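Local coordinates for protein aminotransferase, class IV (Brucella abortus, PDB 4TVI) that probably transfers the amino group of leucine, isoleucine and valine to 2-oxoglutarate, using pyridoxal 5'-phosphate as cofactor, in branched-chain amino acid metabolism, at residues A128-A133 against A137-S142; E95-A100 against P124-E129. One frame throughout, in Å; residues are numbered along the deposited sequence.

Interaction 1: A128-A133 against A137-S142; sequences AEEGDA and APLASS
Ser142 meets the turn of chain at Glu129 and Glu130 with both its carbonyl and its hydroxyl. Glu129 N donates to Ser142 O over 3.1 Å, reaching that oxygen from above the carbonyl plane, 53° out of it, and not along a lone pair. One residue on, Glu130 N is bonded to Ser142 OG at 2.9 Å. The hydroxyl can serve there because chi1 of 72° sets OG between the serine's own backbone N and carbonyl carbon. Ser142 OG in turn donates an unusually short hydrogen bond to Leu139 O, lying in the plane of that carbonyl. Leu139 O also accepts from Ser142 N, which closes a type I beta-turn over Leu139-Ser142.

The segments are the two arms of the connection between antiparallel strands 120-128 and 143-151, an irregular beta-hairpin loop in which Gly131 and Pro138 form a single backbone bridge. Around it, Leu139 N donates almost straight to Glu130 O (2.8 Å, 172°), and Asp132 N reaches Ala137 O, also at 2.8 Å, nearly along the C=O axis. The Asp132 carboxylate packs against Ala137 CB, OD2 at 3.6 Å, while its OD1 is hydrogen-bonded to Ser134 OG, within the loop.

Apart from these bonds, Ala128 CB rests on Pro138 CB at 3.6 Å, and both side chains touch Leu94 and Gln56. Glu130 extends alongside Leu139, its aliphatic part lying against Ser142 CB. The Glu129 carboxylate turns away from Ser142: OE1 is bonded to Ser55 OG, and OE2 takes Trp127 NE1 and a salt bridge from Arg49 of the second subunit.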
loop_
_atom_site.group_PDB
_atom_site.type_symbol
_atom_site.label_atom_id
_atom_site.label_comp_id
_atom_site.label_asym_id
_atom_site.label_seq_id
_atom_site.Cartn_x
_atom_site.Cartn_y
_atom_site.Cartn_z
ATOM N N ALA A 128 -6.375 -6.590 -8.477
ATOM C CA ALA A 128 -6.497 -8.038 -8.613
ATOM C C ALA A 128 -7.552 -8.583 -7.662
ATOM O O ALA A 128 -7.568 -8.234 -6.483
ATOM C CB ALA A 128 -5.163 -8.717 -8.361
ATOM N N GLU A 129 -8.434 -9.436 -8.179
ATOM C CA GLU A 129 -9.428 -10.092 -7.336
ATOM C C GLU A 129 -8.849 -11.316 -6.620
ATOM O O GLU A 129 -9.279 -11.650 -5.518
ATOM C CB GLU A 129 -10.652 -10.516 -8.150
ATOM C CG GLU A 129 -11.644 -9.405 -8.414
ATOM C CD GLU A 129 -12.346 -8.945 -7.150
ATOM O OE1 GLU A 129 -12.468 -9.756 -6.204
ATOM O OE2 GLU A 129 -12.772 -7.771 -7.100
ATOM N N GLU A 130 -7.888 -11.987 -7.254
ATOM C CA GLU A 130 -7.317 -13.220 -6.713
ATOM C C GLU A 130 -5.799 -13.160 -6.627
ATOM O O GLU A 130 -5.156 -12.395 -7.349
ATOM C CB GLU A 130 -7.706 -14.424 -7.573
ATOM C CG GLU A 130 -9.167 -14.513 -7.954
ATOM C CD GLU A 130 -9.425 -15.659 -8.911
ATOM O OE1 GLU A 130 -9.029 -16.802 -8.593
ATOM O OE2 GLU A 130 -10.004 -15.414 -9.989
ATOM N N GLY A 131 -5.232 -13.985 -5.755
ATOM C CA GLY A 131 -3.793 -14.143 -5.690
ATOM C C GLY A 131 -3.459 -15.446 -6.386
ATOM O O GLY A 131 -4.350 -16.271 -6.615
ATOM N N ASP A 132 -2.194 -15.635 -6.747
ATOM C CA ASP A 132 -1.768 -16.901 -7.329
ATOM C C ASP A 132 -1.468 -17.901 -6.219
ATOM O O ASP A 132 -1.947 -17.748 -5.097
ATOM C CB ASP A 132 -0.554 -16.709 -8.245
ATOM C CG ASP A 132 0.666 -16.165 -7.518
ATOM O OD1 ASP A 132 0.712 -16.191 -6.268
ATOM O OD2 ASP A 132 1.593 -15.702 -8.215
ATOM N N ALA A 133 -0.654 -18.905 -6.529
ATOM C CA ALA A 133 -0.320 -19.957 -5.569
ATOM C C ALA A 133 0.310 -19.409 -4.288
ATOM O O ALA A 133 0.223 -20.033 -3.228
ATOM C CB ALA A 133 0.609 -20.976 -6.211
ATOM N N ALA A 137 1.064 -12.663 -4.052
ATOM C CA ALA A 137 1.219 -12.138 -5.409
ATOM C C ALA A 137 -0.090 -12.215 -6.194
ATOM O O ALA A 137 -0.776 -13.238 -6.172
ATOM C CB ALA A 137 2.318 -12.883 -6.143
ATOM N N PRO A 138 -0.439 -11.125 -6.894
ATOM C CA PRO A 138 -1.691 -11.055 -7.658
ATOM C C PRO A 138 -1.738 -12.020 -8.842
ATOM O O PRO A 138 -0.732 -12.226 -9.519
ATOM C CB PRO A 138 -1.715 -9.602 -8.155
ATOM C CG PRO A 138 -0.293 -9.188 -8.183
ATOM C CD PRO A 138 0.350 -9.888 -7.015
ATOM N N LEU A 139 -2.901 -12.617 -9.075
ATOM C CA LEU A 139 -3.133 -13.373 -10.296
ATOM C C LEU A 139 -3.584 -12.378 -11.369
ATOM O O LEU A 139 -4.703 -11.866 -11.304
ATOM C CB LEU A 139 -4.182 -14.468 -10.074
ATOM C CG LEU A 139 -4.522 -15.377 -11.253
ATOM C CD1 LEU A 139 -3.303 -16.165 -11.690
ATOM C CD2 LEU A 139 -5.657 -16.318 -10.879
ATOM N N ALA A 140 -2.710 -12.098 -12.336
ATOM C CA ALA A 140 -2.947 -11.038 -13.324
ATOM C C ALA A 140 -4.274 -11.192 -14.061
ATOM O O ALA A 140 -4.982 -10.212 -14.303
ATOM C CB ALA A 140 -1.802 -10.995 -14.330
ATOM N N SER A 141 -4.627 -12.432 -14.378
ATOM C CA SER A 141 -5.845 -12.712 -15.118
ATOM C C SER A 141 -7.096 -12.370 -14.310
ATOM O O SER A 141 -8.194 -12.341 -14.853
ATOM C CB SER A 141 -5.879 -14.180 -15.542
ATOM O OG SER A 141 -5.764 -15.032 -14.414
ATOM N N SER A 142 -6.934 -12.128 -13.011
ATOM C CA SER A 142 -8.069 -11.794 -12.158
ATOM C C SER A 142 -8.242 -10.285 -12.024
ATOM O O SER A 142 -9.023 -9.817 -11.196
ATOM C CB SER A 142 -7.908 -12.423 -10.772
ATOM O OG SER A 142 -6.903 -11.758 -10.024
#

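Interaction 2: E95-A100 against P124-E129; sequences EPTLSA and PMYWAE
Pro96 lies over one face of the Tyr126 ring, its CA 4.0 Å from the ring centroid and 23° off the normal, a CH-pi contact displaced toward the rim. Its CB continues the packing at the phenol end, 3.7 Å from Tyr126 CZ. The next residue moves from face to edge: Thr97 OG1 approaches Tyr126 CE1 in the ring plane at 3.3 Å. At the far end of the ring, Leu98 N donates to Tyr126 OH over 3.2 Å, a bent bond of 145°, and Leu98 CB sits beside the same oxygen. The tyrosine's CB points toward the loop, and chi1 of -78°, with CG anti to the carbonyl carbon, carries the ring there.

The phenol is fixed further by Asn86 of helix 78-91, whose OD1 is hydrogen-bonded to Tyr126 OH and whose ND2 bonds Leu98 O. Phe145 on the adjacent strand 143-151 meets the tyrosine ring, while Ala89 and Ile103 bring in helices 78-91 and 100-111. Ser99 is the N-cap of helix 100-111, its OG accepting from Asp102 N. The loop between these helices thus packs on the antiparallel sheet of the smaller alpha/beta domain, as in fold-type IV pyridoxal-phosphate enzymes.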
loop_
_atom_site.group_PDB
_atom_site.type_symbol
_atom_site.label_atom_id
_atom_site.label_comp_id
_atom_site.label_asym_id
_atom_site.label_seq_id
_atom_site.Cartn_x
_atom_site.Cartn_y
_atom_site.Cartn_z
ATOM N N GLU A 95 -3.010 -7.251 -15.299
ATOM C CA GLU A 95 -3.191 -7.224 -16.742
ATOM C C GLU A 95 -4.402 -6.366 -17.058
ATOM O O GLU A 95 -5.537 -6.829 -16.930
ATOM C CB GLU A 95 -3.359 -8.634 -17.308
ATOM C CG GLU A 95 -3.540 -8.662 -18.813
ATOM C CD GLU A 95 -2.310 -8.175 -19.562
ATOM O OE1 GLU A 95 -1.188 -8.325 -19.032
ATOM O OE2 GLU A 95 -2.468 -7.636 -20.680
ATOM N N PRO A 96 -4.162 -5.103 -17.459
ATOM C CA PRO A 96 -5.243 -4.151 -17.739
ATOM C C PRO A 96 -6.254 -4.720 -18.723
ATOM O O PRO A 96 -5.888 -5.339 -19.721
ATOM C CB PRO A 96 -4.510 -2.927 -18.315
ATOM C CG PRO A 96 -3.127 -3.412 -18.662
ATOM C CD PRO A 96 -2.835 -4.508 -17.686
ATOM N N THR A 97 -7.525 -4.518 -18.405
ATOM C CA THR A 97 -8.639 -5.105 -19.132
ATOM C C THR A 97 -9.148 -4.214 -20.267
ATOM O O THR A 97 -9.921 -4.663 -21.112
ATOM C CB THR A 97 -9.792 -5.402 -18.171
ATOM O OG1 THR A 97 -10.110 -4.205 -17.451
ATOM C CG2 THR A 97 -9.380 -6.481 -17.167
ATOM N N LEU A 98 -8.752 -2.943 -20.253
ATOM C CA LEU A 98 -9.177 -1.990 -21.281
ATOM C C LEU A 98 -7.991 -1.264 -21.920
ATOM O O LEU A 98 -6.988 -0.987 -21.264
ATOM C CB LEU A 98 -10.152 -0.966 -20.699
ATOM C CG LEU A 98 -11.467 -1.475 -20.106
ATOM C CD1 LEU A 98 -12.240 -0.324 -19.485
ATOM C CD2 LEU A 98 -12.296 -2.148 -21.183
ATOM N N SER A 99 -8.110 -0.953 -23.206
ATOM C CA SER A 99 -7.118 -0.115 -23.857
ATOM C C SER A 99 -7.235 1.299 -23.308
ATOM O O SER A 99 -8.234 1.641 -22.667
ATOM C CB SER A 99 -7.317 -0.111 -25.369
ATOM O OG SER A 99 -8.519 0.557 -25.702
ATOM N N ALA A 100 -6.225 2.123 -23.561
ATOM C CA ALA A 100 -6.254 3.513 -23.116
ATOM C C ALA A 100 -7.424 4.257 -23.756
ATOM O O ALA A 100 -8.111 5.039 -23.096
ATOM C CB ALA A 100 -4.941 4.206 -23.445
ATOM N N PRO A 124 -9.990 6.281 -12.827
ATOM C CA PRO A 124 -9.902 4.885 -13.267
ATOM C C PRO A 124 -9.174 4.032 -12.230
ATOM O O PRO A 124 -8.234 4.526 -11.608
ATOM C CB PRO A 124 -9.086 4.966 -14.564
ATOM C CG PRO A 124 -9.017 6.420 -14.912
ATOM C CD PRO A 124 -9.124 7.160 -13.627
ATOM N N MET A 125 -9.592 2.783 -12.049
ATOM C CA MET A 125 -8.964 1.910 -11.058
ATOM C C MET A 125 -8.846 0.464 -11.546
ATOM O O MET A 125 -9.792 -0.094 -12.100
ATOM C CB MET A 125 -9.750 1.951 -9.747
ATOM C CG MET A 125 -9.666 3.278 -9.007
ATOM S SD MET A 125 -10.727 3.340 -7.549
ATOM C CE MET A 125 -12.347 3.218 -8.307
ATOM N N TYR A 126 -7.672 -0.123 -11.339
ATOM C CA TYR A 126 -7.417 -1.533 -11.623
ATOM C C TYR A 126 -6.957 -2.226 -10.346
ATOM O O TYR A 126 -6.259 -1.615 -9.538
ATOM C CB TYR A 126 -6.329 -1.715 -12.676
ATOM C CG TYR A 126 -6.705 -1.487 -14.119
ATOM C CD1 TYR A 126 -7.665 -2.269 -14.749
ATOM C CD2 TYR A 126 -6.038 -0.535 -14.873
ATOM C CE1 TYR A 126 -7.980 -2.074 -16.087
ATOM C CE2 TYR A 126 -6.341 -0.336 -16.200
ATOM C CZ TYR A 126 -7.313 -1.105 -16.806
ATOM O OH TYR A 126 -7.605 -0.897 -18.138
ATOM N N TRP A 127 -7.317 -3.495 -10.181
ATOM C CA TRP A 127 -6.889 -4.273 -9.022
ATOM C C TRP A 127 -7.045 -5.773 -9.280
ATOM O O TRP A 127 -7.773 -6.186 -10.182
ATOM C CB TRP A 127 -7.685 -3.870 -7.783
ATOM C CG TRP A 127 -9.124 -4.311 -7.839
ATOM C CD1 TRP A 127 -9.651 -5.464 -7.326
ATOM C CD2 TRP A 127 -10.213 -3.609 -8.454
ATOM N NE1 TRP A 127 -11.003 -5.518 -7.578
ATOM C CE2 TRP A 127 -11.372 -4.393 -8.272
ATOM C CE3 TRP A 127 -10.321 -2.394 -9.141
ATOM C CZ2 TRP A 127 -12.624 -3.999 -8.744
ATOM C CZ3 TRP A 127 -11.570 -2.004 -9.613
ATOM C CH2 TRP A 127 -12.703 -2.806 -9.413
ATOM N N ALA A 128 -6.375 -6.590 -8.477
ATOM C CA ALA A 128 -6.497 -8.038 -8.613
ATOM C C ALA A 128 -7.552 -8.583 -7.662
ATOM O O ALA A 128 -7.568 -8.234 -6.483
ATOM C CB ALA A 128 -5.163 -8.717 -8.361
ATOM N N GLU A 129 -8.434 -9.436 -8.179
ATOM C CA GLU A 129 -9.428 -10.092 -7.336
ATOM C C GLU A 129 -8.849 -11.316 -6.620
ATOM O O GLU A 129 -9.279 -11.650 -5.518
ATOM C CB GLU A 129 -10.652 -10.516 -8.150
ATOM C CG GLU A 129 -11.644 -9.405 -8.414
ATOM C CD GLU A 129 -12.346 -8.945 -7.150
ATOM O OE1 GLU A 129 -12.468 -9.756 -6.204
ATOM O OE2 GLU A 129 -12.772 -7.771 -7.100
#

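Both interactions draw on strand 120-128 and share Ala128 and Glu129, but they use it differently. Interaction 1 continues the strand into its own hairpin connection, near the subunit interface and about 26 Å from the chain centre (centre to centre), with buried Ala128, Ala137 and Ser142 beside exposed Glu130. It is held mainly by backbone donors and acceptors, with a serine hydroxyl that both accepts and donates. Interaction 2 lies nearer the centre of the chain and is smaller, 152 against 422 Å² buried; it sets a single buried tyrosine against a more exposed interhelical loop, where CH-pi and apolar packing accompany one hydrogen bond across the segments. They meet where Ala140 O packs on Glu95 CB.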